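Local structure of enoyl-CoA hydratase (5KJP) at residues E14-L18 against N40-S44; P104-E110 against A124-A130; A129-F135 against N172-A178; S244-G250 against R261-T265. The protein probably catalyses the reversible hydration of 2-enoyl-CoA thioesters in fatty acid metabolism, as a trimeric member of the crotonase superfamily. One frame throughout, in Å; residues are numbered along the deposited sequence.

Contact 1: residues E14-L18 against N40-S44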
loop_
_atom_site.group_PDB
_atom_site.type_symbol
_atom_site.label_atom_id
_atom_site.label_comp_id
_atom_site.label_asym_id
_atom_site.label_seq_id
_atom_site.Cartn_x
_atom_site.Cartn_y
_atom_site.Cartn_z
ATOM N N GLU A 14 -30.022 8.348 29.883
ATOM C CA GLU A 14 -29.805 8.259 28.442
ATOM C C GLU A 14 -28.406 7.730 28.138
ATOM O O GLU A 14 -27.410 8.359 28.490
ATOM C CB GLU A 14 -30.011 9.624 27.784
ATOM C CG GLU A 14 -30.208 9.561 26.279
ATOM C CD GLU A 14 -30.200 10.936 25.636
ATOM O OE1 GLU A 14 -29.142 11.338 25.108
ATOM O OE2 GLU A 14 -31.249 11.616 25.667
ATOM N N PRO A 15 -28.335 6.566 27.474
ATOM C CA PRO A 15 -27.080 5.851 27.212
ATOM C C PRO A 15 -26.069 6.690 26.438
ATOM O O PRO A 15 -26.444 7.474 25.569
ATOM C CB PRO A 15 -27.532 4.640 26.383
ATOM C CG PRO A 15 -28.997 4.495 26.683
ATOM C CD PRO A 15 -29.491 5.889 26.867
ATOM N N GLU A 16 -24.792 6.524 26.757
ATOM C CA GLU A 16 -23.745 7.293 26.097
ATOM C C GLU A 16 -23.331 6.645 24.777
ATOM O O GLU A 16 -22.598 7.240 23.985
ATOM C CB GLU A 16 -22.552 7.461 27.034
ATOM C CG GLU A 16 -22.940 8.212 28.301
ATOM C CD GLU A 16 -21.840 8.260 29.339
ATOM O OE1 GLU A 16 -20.694 8.596 28.976
ATOM O OE2 GLU A 16 -22.131 7.979 30.522
ATOM N N VAL A 17 -23.809 5.423 24.552
ATOM C CA VAL A 17 -23.763 4.802 23.234
ATOM C C VAL A 17 -25.170 4.337 22.873
ATOM O O VAL A 17 -25.776 3.544 23.595
ATOM C CB VAL A 17 -22.787 3.606 23.167
ATOM C CG1 VAL A 17 -22.870 2.931 21.801
ATOM C CG2 VAL A 17 -21.361 4.066 23.442
ATOM N N LEU A 18 -25.699 4.851 21.769
ATOM C CA LEU A 18 -27.031 4.465 21.329
ATOM C C LEU A 18 -26.923 3.406 20.247
ATOM O O LEU A 18 -25.995 3.431 19.433
ATOM C CB LEU A 18 -27.806 5.675 20.813
ATOM C CG LEU A 18 -27.968 6.818 21.809
ATOM C CD1 LEU A 18 -28.468 8.056 21.088
ATOM C CD2 LEU A 18 -28.926 6.406 22.918
ATOM N N ASN A 40 -15.012 7.651 27.037
ATOM C CA ASN A 40 -14.772 7.334 28.442
ATOM C C ASN A 40 -15.059 5.853 28.687
ATOM O O ASN A 40 -15.217 5.082 27.731
ATOM C CB ASN A 40 -15.622 8.216 29.362
ATOM C CG ASN A 40 -17.114 8.076 29.102
ATOM O OD1 ASN A 40 -17.542 7.277 28.266
ATOM N ND2 ASN A 40 -17.918 8.854 29.828
ATOM N N ALA A 41 -15.123 5.454 29.956
ATOM C CA ALA A 41 -15.391 4.058 30.298
ATOM C C ALA A 41 -16.742 3.602 29.747
ATOM O O ALA A 41 -16.848 2.509 29.181
ATOM C CB ALA A 41 -15.341 3.857 31.808
ATOM N N ALA A 42 -17.761 4.445 29.909
ATOM C CA ALA A 42 -19.113 4.122 29.448
ATOM C C ALA A 42 -19.157 3.900 27.934
ATOM O O ALA A 42 -19.761 2.934 27.452
ATOM C CB ALA A 42 -20.088 5.223 29.852
ATOM N N VAL A 43 -18.515 4.790 27.184
ATOM C CA VAL A 43 -18.496 4.663 25.731
ATOM C C VAL A 43 -17.688 3.442 25.301
ATOM O O VAL A 43 -18.092 2.713 24.398
ATOM C CB VAL A 43 -17.916 5.918 25.049
ATOM C CG1 VAL A 43 -17.715 5.667 23.560
ATOM C CG2 VAL A 43 -18.841 7.109 25.260
ATOM N N SER A 44 -16.552 3.217 25.954
ATOM C CA SER A 44 -15.721 2.061 25.636
ATOM C C SER A 44 -16.512 0.762 25.805
ATOM O O SER A 44 -16.539 -0.082 24.905
ATOM C CB SER A 44 -14.469 2.041 26.517
ATOM O OG SER A 44 -13.634 0.956 26.163
#

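Contact 2: residues P104-E110 against A124-A130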
loop_
_atom_site.group_PDB
_atom_site.type_symbol
_atom_site.label_atom_id
_atom_site.label_comp_id
_atom_site.label_asym_id
_atom_site.label_seq_id
_atom_site.Cartn_x
_atom_site.Cartn_y
_atom_site.Cartn_z
ATOM N N PRO A 104 -18.802 -6.953 8.915
ATOM C CA PRO A 104 -18.306 -5.654 8.440
ATOM C C PRO A 104 -18.779 -4.472 9.290
ATOM O O PRO A 104 -19.910 -4.433 9.786
ATOM C CB PRO A 104 -18.870 -5.555 7.013
ATOM C CG PRO A 104 -19.158 -6.962 6.616
ATOM C CD PRO A 104 -19.582 -7.655 7.879
ATOM N N LEU A 105 -17.871 -3.521 9.464
ATOM C CA LEU A 105 -18.140 -2.305 10.203
ATOM C C LEU A 105 -17.777 -1.099 9.353
ATOM O O LEU A 105 -16.663 -0.999 8.833
ATOM C CB LEU A 105 -17.352 -2.287 11.513
ATOM C CG LEU A 105 -17.435 -1.008 12.342
ATOM C CD1 LEU A 105 -18.866 -0.739 12.828
ATOM C CD2 LEU A 105 -16.456 -1.096 13.508
ATOM N N ILE A 106 -18.727 -0.185 9.223
ATOM C CA ILE A 106 -18.518 1.063 8.502
ATOM C C ILE A 106 -18.498 2.223 9.490
ATOM O O ILE A 106 -19.394 2.331 10.327
ATOM C CB ILE A 106 -19.640 1.308 7.467
ATOM C CG1 ILE A 106 -19.714 0.154 6.465
ATOM C CG2 ILE A 106 -19.441 2.652 6.758
ATOM C CD1 ILE A 106 -21.077 0.022 5.792
ATOM N N ALA A 107 -17.486 3.084 9.405
ATOM C CA ALA A 107 -17.500 4.311 10.197
ATOM C C ALA A 107 -18.090 5.460 9.379
ATOM O O ALA A 107 -17.641 5.724 8.262
ATOM C CB ALA A 107 -16.088 4.657 10.681
ATOM N N ALA A 108 -19.109 6.121 9.927
ATOM C CA ALA A 108 -19.715 7.282 9.278
ATOM C C ALA A 108 -19.265 8.555 9.978
ATOM O O ALA A 108 -19.741 8.882 11.073
ATOM C CB ALA A 108 -21.242 7.177 9.284
ATOM N N VAL A 109 -18.352 9.274 9.334
ATOM C CA VAL A 109 -17.627 10.360 9.988
ATOM C C VAL A 109 -18.141 11.741 9.586
ATOM O O VAL A 109 -18.206 12.068 8.402
ATOM C CB VAL A 109 -16.117 10.277 9.674
ATOM C CG1 VAL A 109 -15.362 11.468 10.288
ATOM C CG2 VAL A 109 -15.546 8.944 10.171
ATOM N N GLU A 110 -18.519 12.516 10.597
ATOM C CA GLU A 110 -18.791 13.946 10.481
ATOM C C GLU A 110 -17.799 14.674 11.384
ATOM O O GLU A 110 -17.307 14.097 12.365
ATOM C CB GLU A 110 -20.228 14.292 10.907
ATOM C CG GLU A 110 -21.345 13.557 10.166
ATOM C CD GLU A 110 -21.760 14.232 8.866
ATOM O OE1 GLU A 110 -21.284 15.355 8.580
ATOM O OE2 GLU A 110 -22.583 13.637 8.134
ATOM N N ALA A 124 -12.510 0.101 11.961
ATOM C CA ALA A 124 -13.604 -0.255 11.061
ATOM C C ALA A 124 -13.025 -0.711 9.722
ATOM O O ALA A 124 -11.834 -0.557 9.474
ATOM C CB ALA A 124 -14.557 0.928 10.862
ATOM N N ASP A 125 -13.868 -1.272 8.861
ATOM C CA ASP A 125 -13.410 -1.802 7.580
ATOM C C ASP A 125 -13.504 -0.772 6.474
ATOM O O ASP A 125 -12.714 -0.775 5.529
ATOM C CB ASP A 125 -14.234 -3.024 7.203
ATOM C CG ASP A 125 -14.207 -4.077 8.273
ATOM O OD1 ASP A 125 -13.093 -4.524 8.624
ATOM O OD2 ASP A 125 -15.289 -4.429 8.781
ATOM N N LEU A 126 -14.503 0.089 6.596
ATOM C CA LEU A 126 -14.834 1.050 5.561
ATOM C C LEU A 126 -15.137 2.376 6.229
ATOM O O LEU A 126 -15.648 2.408 7.356
ATOM C CB LEU A 126 -16.038 0.575 4.748
ATOM C CG LEU A 126 -15.932 -0.808 4.107
ATOM C CD1 LEU A 126 -17.261 -1.254 3.542
ATOM C CD2 LEU A 126 -14.874 -0.778 3.012
ATOM N N ILE A 127 -14.820 3.468 5.541
ATOM C CA ILE A 127 -15.097 4.793 6.070
ATOM C C ILE A 127 -15.883 5.637 5.074
ATOM O O ILE A 127 -15.483 5.811 3.919
ATOM C CB ILE A 127 -13.794 5.534 6.450
ATOM C CG1 ILE A 127 -13.025 4.755 7.527
ATOM C CG2 ILE A 127 -14.112 6.961 6.923
ATOM C CD1 ILE A 127 -11.634 5.326 7.845
ATOM N N VAL A 128 -17.019 6.142 5.536
ATOM C CA VAL A 128 -17.766 7.166 4.826
ATOM C C VAL A 128 -17.570 8.464 5.587
ATOM O O VAL A 128 -17.797 8.513 6.798
ATOM C CB VAL A 128 -19.262 6.819 4.736
ATOM C CG1 VAL A 128 -20.035 7.948 4.051
ATOM C CG2 VAL A 128 -19.445 5.492 3.996
ATOM N N ALA A 129 -17.124 9.512 4.905
ATOM C CA ALA A 129 -16.839 10.756 5.610
ATOM C C ALA A 129 -17.428 11.972 4.907
ATOM O O ALA A 129 -17.403 12.072 3.675
ATOM C CB ALA A 129 -15.326 10.925 5.783
ATOM N N ALA A 130 -17.960 12.894 5.700
ATOM C CA ALA A 130 -18.426 14.173 5.176
ATOM C C ALA A 130 -17.261 14.932 4.555
ATOM O O ALA A 130 -16.128 14.819 5.013
ATOM C CB ALA A 130 -19.079 15.000 6.278
#

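Contact 3: residues A129-F135 against N172-A178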
loop_
_atom_site.group_PDB
_atom_site.type_symbol
_atom_site.label_atom_id
_atom_site.label_comp_id
_atom_site.label_asym_id
_atom_site.label_seq_id
_atom_site.Cartn_x
_atom_site.Cartn_y
_atom_site.Cartn_z
ATOM N N ALA A 129 -17.124 9.512 4.905
ATOM C CA ALA A 129 -16.839 10.756 5.610
ATOM C C ALA A 129 -17.428 11.972 4.907
ATOM O O ALA A 129 -17.403 12.072 3.675
ATOM C CB ALA A 129 -15.326 10.925 5.783
ATOM N N ALA A 130 -17.960 12.894 5.700
ATOM C CA ALA A 130 -18.426 14.173 5.176
ATOM C C ALA A 130 -17.261 14.932 4.555
ATOM O O ALA A 130 -16.128 14.819 5.013
ATOM C CB ALA A 130 -19.079 15.000 6.278
ATOM N N ARG A 131 -17.541 15.709 3.514
ATOM C CA ARG A 131 -16.498 16.441 2.803
ATOM C C ARG A 131 -15.804 17.471 3.690
ATOM O O ARG A 131 -14.698 17.913 3.383
ATOM C CB ARG A 131 -17.085 17.127 1.564
ATOM C CG ARG A 131 -17.484 16.150 0.473
ATOM C CD ARG A 131 -17.983 16.854 -0.784
ATOM N NE ARG A 131 -18.285 15.879 -1.829
ATOM C CZ ARG A 131 -17.390 15.419 -2.699
ATOM N NH1 ARG A 131 -16.138 15.858 -2.657
ATOM N NH2 ARG A 131 -17.750 14.527 -3.613
ATOM N N ASP A 132 -16.447 17.859 4.789
ATOM C CA ASP A 132 -15.854 18.849 5.683
ATOM C C ASP A 132 -15.345 18.222 6.977
ATOM O O ASP A 132 -15.068 18.928 7.947
ATOM C CB ASP A 132 -16.860 19.962 5.994
ATOM C CG ASP A 132 -18.106 19.447 6.688
ATOM O OD1 ASP A 132 -18.342 18.220 6.667
ATOM O OD2 ASP A 132 -18.857 20.275 7.244
ATOM N N SER A 133 -15.213 16.901 6.991
ATOM C CA SER A 133 -14.690 16.230 8.176
ATOM C C SER A 133 -13.161 16.166 8.115
ATOM O O SER A 133 -12.553 16.502 7.093
ATOM C CB SER A 133 -15.291 14.825 8.329
ATOM O OG SER A 133 -14.913 13.956 7.275
ATOM N N ALA A 134 -12.539 15.750 9.211
ATOM C CA ALA A 134 -11.082 15.631 9.249
ATOM C C ALA A 134 -10.632 14.538 10.203
ATOM O O ALA A 134 -11.307 14.240 11.200
ATOM C CB ALA A 134 -10.456 16.953 9.638
ATOM N N PHE A 135 -9.483 13.955 9.878
ATOM C CA PHE A 135 -8.845 12.912 10.674
ATOM C C PHE A 135 -7.524 13.432 11.217
ATOM O O PHE A 135 -7.090 14.522 10.860
ATOM C CB PHE A 135 -8.614 11.654 9.826
ATOM C CG PHE A 135 -9.875 11.096 9.232
ATOM C CD1 PHE A 135 -10.408 11.634 8.065
ATOM C CD2 PHE A 135 -10.542 10.055 9.853
ATOM C CE1 PHE A 135 -11.586 11.136 7.528
ATOM C CE2 PHE A 135 -11.718 9.548 9.319
ATOM C CZ PHE A 135 -12.243 10.093 8.155
ATOM N N ASN A 172 -3.811 17.595 10.937
ATOM C CA ASN A 172 -5.112 17.099 10.504
ATOM C C ASN A 172 -5.059 16.611 9.067
ATOM O O ASN A 172 -4.328 17.158 8.237
ATOM C CB ASN A 172 -6.185 18.182 10.624
ATOM C CG ASN A 172 -6.537 18.507 12.064
ATOM O OD1 ASN A 172 -6.118 17.822 12.994
ATOM N ND2 ASN A 172 -7.313 19.565 12.252
ATOM N N LEU A 173 -5.849 15.583 8.780
ATOM C CA LEU A 173 -6.030 15.081 7.430
ATOM C C LEU A 173 -7.462 15.365 6.972
ATOM O O LEU A 173 -8.397 14.696 7.421
ATOM C CB LEU A 173 -5.739 13.576 7.375
ATOM C CG LEU A 173 -5.990 12.861 6.038
ATOM C CD1 LEU A 173 -5.038 13.381 4.973
ATOM C CD2 LEU A 173 -5.844 11.352 6.208
ATOM N N PRO A 174 -7.640 16.359 6.088
ATOM C CA PRO A 174 -8.992 16.678 5.616
ATOM C C PRO A 174 -9.596 15.492 4.868
ATOM O O PRO A 174 -8.872 14.737 4.208
ATOM C CB PRO A 174 -8.776 17.878 4.685
ATOM C CG PRO A 174 -7.429 18.438 5.077
ATOM C CD PRO A 174 -6.625 17.236 5.483
ATOM N N ALA A 175 -10.908 15.326 4.984
ATOM C CA ALA A 175 -11.593 14.184 4.385
ATOM C C ALA A 175 -11.345 14.049 2.885
ATOM O O ALA A 175 -11.215 12.933 2.372
ATOM C CB ALA A 175 -13.079 14.278 4.648
ATOM N N GLU A 176 -11.289 15.171 2.170
ATOM C CA GLU A 176 -11.157 15.090 0.720
ATOM C C GLU A 176 -9.787 14.527 0.335
ATOM O O GLU A 176 -9.686 13.683 -0.555
ATOM C CB GLU A 176 -11.414 16.456 0.076
ATOM C CG GLU A 176 -12.900 16.818 0.123
ATOM C CD GLU A 176 -13.275 17.994 -0.757
ATOM O OE1 GLU A 176 -12.464 18.936 -0.874
ATOM O OE2 GLU A 176 -14.390 17.972 -1.325
ATOM N N ARG A 177 -8.748 14.967 1.033
ATOM C CA ARG A 177 -7.416 14.382 0.886
ATOM C C ARG A 177 -7.411 12.906 1.297
ATOM O O ARG A 177 -6.794 12.065 0.639
ATOM C CB ARG A 177 -6.401 15.162 1.725
ATOM C CG ARG A 177 -4.992 14.591 1.692
ATOM C CD ARG A 177 -4.208 15.030 0.468
ATOM N NE ARG A 177 -2.798 14.680 0.618
ATOM C CZ ARG A 177 -2.088 14.029 -0.294
ATOM N NH1 ARG A 177 -2.653 13.663 -1.440
ATOM N NH2 ARG A 177 -0.809 13.752 -0.062
ATOM N N ALA A 178 -8.093 12.598 2.397
ATOM C CA ALA A 178 -8.195 11.222 2.870
ATOM C C ALA A 178 -8.858 10.314 1.827
ATOM O O ALA A 178 -8.512 9.137 1.710
ATOM C CB ALA A 178 -8.960 11.170 4.187
HETATM O O HOH W 1 -11.980 17.846 3.212
#

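Contact 4: residues S244-G250 against R261-T265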
loop_
_atom_site.group_PDB
_atom_site.type_symbol
_atom_site.label_atom_id
_atom_site.label_comp_id
_atom_site.label_asym_id
_atom_site.label_seq_id
_atom_site.Cartn_x
_atom_site.Cartn_y
_atom_site.Cartn_z
ATOM N N SER A 244 -22.016 -24.286 1.321
ATOM C CA SER A 244 -23.129 -23.781 2.119
ATOM C C SER A 244 -24.452 -23.840 1.366
ATOM O O SER A 244 -24.477 -23.911 0.136
ATOM C CB SER A 244 -22.857 -22.339 2.560
ATOM O OG SER A 244 -22.759 -21.474 1.437
ATOM N N ASN A 245 -25.552 -23.799 2.111
ATOM C CA ASN A 245 -26.866 -23.644 1.504
ATOM C C ASN A 245 -26.968 -22.361 0.678
ATOM O O ASN A 245 -27.626 -22.331 -0.364
ATOM C CB ASN A 245 -27.951 -23.660 2.579
ATOM C CG ASN A 245 -28.105 -25.023 3.220
ATOM O OD1 ASN A 245 -28.074 -26.045 2.539
ATOM N ND2 ASN A 245 -28.263 -25.043 4.537
ATOM N N ASP A 246 -26.307 -21.307 1.142
ATOM C CA ASP A 246 -26.380 -20.022 0.462
ATOM C C ASP A 246 -25.687 -20.065 -0.892
ATOM O O ASP A 246 -26.072 -19.339 -1.815
ATOM C CB ASP A 246 -25.781 -18.911 1.333
ATOM C CG ASP A 246 -26.777 -18.364 2.349
ATOM O OD1 ASP A 246 -27.986 -18.687 2.249
ATOM O OD2 ASP A 246 -26.350 -17.607 3.247
ATOM N N ALA A 247 -24.667 -20.910 -1.016
ATOM C CA ALA A 247 -23.976 -21.063 -2.293
ATOM C C ALA A 247 -24.937 -21.649 -3.322
ATOM O O ALA A 247 -24.947 -21.238 -4.486
ATOM C CB ALA A 247 -22.731 -21.946 -2.143
ATOM N N LYS A 248 -25.756 -22.601 -2.885
ATOM C CA LYS A 248 -26.762 -23.197 -3.760
ATOM C C LYS A 248 -27.821 -22.164 -4.128
ATOM O O LYS A 248 -28.172 -22.007 -5.296
ATOM C CB LYS A 248 -27.412 -24.412 -3.089
ATOM C CG LYS A 248 -28.570 -25.006 -3.869
ATOM C CD LYS A 248 -29.128 -26.225 -3.148
ATOM C CE LYS A 248 -30.365 -26.759 -3.844
ATOM N NZ LYS A 248 -30.867 -27.988 -3.159
ATOM N N GLU A 249 -28.323 -21.461 -3.118
ATOM C CA GLU A 249 -29.361 -20.456 -3.309
ATOM C C GLU A 249 -28.884 -19.331 -4.228
ATOM O O GLU A 249 -29.643 -18.835 -5.060
ATOM C CB GLU A 249 -29.801 -19.895 -1.951
ATOM C CG GLU A 249 -30.695 -18.667 -2.009
ATOM C CD GLU A 249 -32.063 -18.941 -2.610
ATOM O OE1 GLU A 249 -32.422 -20.123 -2.809
ATOM O OE2 GLU A 249 -32.784 -17.961 -2.887
ATOM N N GLY A 250 -27.622 -18.939 -4.078
ATOM C CA GLY A 250 -27.051 -17.889 -4.896
ATOM C C GLY A 250 -27.029 -18.285 -6.358
ATOM O O GLY A 250 -27.325 -17.471 -7.236
ATOM N N ARG A 261 -32.568 -15.557 -1.470
ATOM C CA ARG A 261 -33.050 -15.504 -0.101
ATOM C C ARG A 261 -32.034 -16.185 0.804
ATOM O O ARG A 261 -32.069 -17.402 0.986
ATOM C CB ARG A 261 -34.423 -16.166 0.018
ATOM C CG ARG A 261 -35.446 -15.639 -0.977
ATOM C CD ARG A 261 -36.867 -15.928 -0.510
ATOM N NE ARG A 261 -37.829 -14.965 -1.038
ATOM C CZ ARG A 261 -39.147 -15.057 -0.875
ATOM N NH1 ARG A 261 -39.665 -16.076 -0.202
ATOM N NH2 ARG A 261 -39.949 -14.134 -1.390
ATOM N N TRP A 262 -31.116 -15.397 1.351
ATOM C CA TRP A 262 -30.026 -15.946 2.143
ATOM C C TRP A 262 -30.534 -16.514 3.463
ATOM O O TRP A 262 -31.514 -16.022 4.020
ATOM C CB TRP A 262 -28.967 -14.876 2.430
ATOM C CG TRP A 262 -28.425 -14.139 1.232
ATOM C CD1 TRP A 262 -28.462 -12.790 1.021
ATOM C CD2 TRP A 262 -27.750 -14.703 0.096
ATOM N NE1 TRP A 262 -27.855 -12.478 -0.174
ATOM C CE2 TRP A 262 -27.410 -13.633 -0.761
ATOM C CE3 TRP A 262 -27.400 -16.004 -0.278
ATOM C CZ2 TRP A 262 -26.731 -13.825 -1.965
ATOM C CZ3 TRP A 262 -26.732 -16.192 -1.482
ATOM C CH2 TRP A 262 -26.408 -15.109 -2.308
ATOM N N THR A 263 -29.851 -17.537 3.968
ATOM C CA THR A 263 -30.164 -18.087 5.287
ATOM C C THR A 263 -28.969 -18.012 6.240
ATOM O O THR A 263 -29.107 -18.276 7.433
ATOM C CB THR A 263 -30.624 -19.554 5.192
ATOM O OG1 THR A 263 -29.549 -20.362 4.695
ATOM C CG2 THR A 263 -31.833 -19.685 4.272
ATOM N N GLY A 264 -27.803 -17.652 5.714
ATOM C CA GLY A 264 -26.585 -17.634 6.506
ATOM C C GLY A 264 -26.168 -19.039 6.903
ATOM O O GLY A 264 -25.510 -19.246 7.923
ATOM N N THR A 265 -26.583 -20.015 6.099
ATOM C CA THR A 265 -26.183 -21.407 6.278
ATOM C C THR A 265 -25.762 -21.980 4.931
ATOM O O THR A 265 -25.900 -21.303 3.909
ATOM C CB THR A 265 -27.318 -22.277 6.869
ATOM O OG1 THR A 265 -28.353 -22.442 5.892
ATOM C CG2 THR A 265 -27.898 -21.641 8.122
ATOM O OXT THR A 265 -25.282 -23.115 4.828
HETATM O O HOH W 2 -29.548 -20.811 2.162
#

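Contact 1: residues E14-L18 against N40-S44
E16 reaches over to the start of helix 41-56 and takes one hydrogen bond there, from ND2 of N40 to its OE1 (2.9 Å, N-H...O angle 165°). OE1 receives the amide on its syn lone pair and lies almost in the plane of the N40 amide, although carboxylate and amide planes are turned 57° apart. The methyl CB of A42 sits 3.5 Å from OE2 of E16, covering the carboxylate from the helix side. Next to this polar pair, CG2 of V17 lies 3.7 Å from O of V43 and 4.0 Å from CG1 of V43. CG2 of V43 turns to the E16 backbone, 4.0 Å from its O. N40 itself is the N-cap: with CG set between its backbone N and carbonyl carbon (chi1 59°), OD1 accepts from N of V43 at 2.9 Å. One amide thus caps the helix with its oxygen and holds E16 with its nitrogen; a long, weak ion pair links E16 to R32. Further out, N31 bonds the backbone of E16, V17 packs on I28 and V43 on I30, so that the contact joins the start of edge strand 17-22 to helix 41-56 beside strand 25-30.

Contact 2: residues P104-E110 against A124-A130
Strands 105-109 and 126-130 run side by side as parallel neighbours in the central sheet of the crotonase fold, with I106, A107, A108 and V109 paired to L126, I127, V128 and A129. Their short axes approach to 4.6 Å, and the chain between them passes through the short strand 112-114 and helix 116-123. The middle is tight and regular: A107 takes a bond from V128 N to its O and gives one from its N to L126 O, and V109 does likewise with A130 N and V128 O. The V109 N to V128 O bond is short at 2.7 Å and nearly straight (173°). On the face of I106 and V128, their CG2 methyls meet at 4.0 Å, and helix 193-205 covers this side through A197, A201 and I204. On the other face V109 CG2 lies 4.1 Å from I127 CG2, with F135 packed against both. A107 CB and A124 CB meet here at 4.0 Å.

The buried N-terminal end is held as firmly: L105 O accepts from both D125 N and L126 N, the second longer at 3.3 Å, while K216 forms a salt bridge with D125 OD2 and M164 of a second subunit packs on D125. The far end, by contrast, is partly exposed: E110 bends at chi2 (-86°) and lays its carboxylate by A130 CB, but its oxygens bond to G191 N and A193 N. Back at D125, OD2 also accepts from L105 N at 2.8 Å, met on the anti side and 19° out of the carboxylate plane.

Contact 3: residues A129-F135 against N172-A178
The F135 ring meets the 172-178 segment at its edge, where L173 O lies in the ring plane, 3.7 Å from CD1; A178 CB approaches the same CD1 obliquely at 4.2 Å. The other flat group, the R131 guanidinium, also uses its edge: NH1 forms a salt bridge with E176 OE2 at 3.0 Å, the oxygen lying in the guanidinium plane while the carboxylate stands almost perpendicular to it (86°) and is met on its anti side. Near this exposed pair, a water accepts from E176 N and donates to R131 O, a second link between turn and helix. F135 and L173 form an antiparallel hydrogen-bonded pair, in which L173 N reaches F135 O at 2.6 Å. A175 N, in the first turn of the helix, donates to S133 O at 2.9 Å. Its CB lies close to A130 O (3.1 Å) and S133 OG, against the type I turn A130-S133. That turn is braced by S133: at chi1 65° its OG donates to A130 O, which its N also bonds. Strand 134-136 is the middle strand of a small mixed sheet, between 112-114 and 173-174, F135 packing on A113, while A175 and E176 pack on L187 of strand 186-188.

Contact 4: residues S244-G250 against R261-T265
The chain's C-terminus folds back onto the N-terminal turn of helix 245-255, and its terminal carboxylate takes two of that turn's backbone N-H groups. N245 N donates to OXT of T265 and D246 N to O of T265, both at 2.8 Å. S244 is the N-cap residue, its OG accepting from A247 N and also bonded to V241 O. The N245 side chain adds a nearly straight bond (175°) from ND2 to OG1 of T265, which lies in the amide plane. The D246 carboxylate takes the residues just before the terminus: OD1 accepts from T263 N at 2.8 Å on its syn lone pair, and OD2 accepts from G264 N, also on the syn side but 26° out of plane. A water bridges D246 OD1 and T263 OG1.

One turn on, E249 bends at chi2 (67°) to bring OE2 to R261 N at 2.8 Å, and R258 forms a salt bridge with the same oxygen. Between these polar grips lies W262, with D246 O at its ring edge, 3.2 Å from CZ3, and G250 CA oblique to it; its NE1 bonds A206 O, and K141 of a second subunit packs against the W262 side chain. A negative tail end at the positive end of a helix dipole should be electrostatically favourable, which may help offset the closeness of the D246 carboxylate to the terminal one.

Overall arrangement
The contacts follow one another along the chain, contacts 2 and 3 overlapping at A129 and A130. Contacts 1, 2 and 3 all reach the central six-stranded sheet, contact 1 at its edge strand 17-22 and contact 2 inside it. Contacts 2 and 3 are the close pair, centres about 12 Å apart: the shared residues belong to strand 126-130, and I127 CG2 touches F135 CZ at 3.8 Å, tying the central sheet to the small one. Contact 1 lies about 19 Å from contact 2 between centres. Contact 4 stands apart, about 39 Å from contact 3 between centres and across the chain's centre from it, in the C-terminal helical region. Contacts 2 and 4 both touch the second subunit, so sheet and tail alike meet the trimer interface.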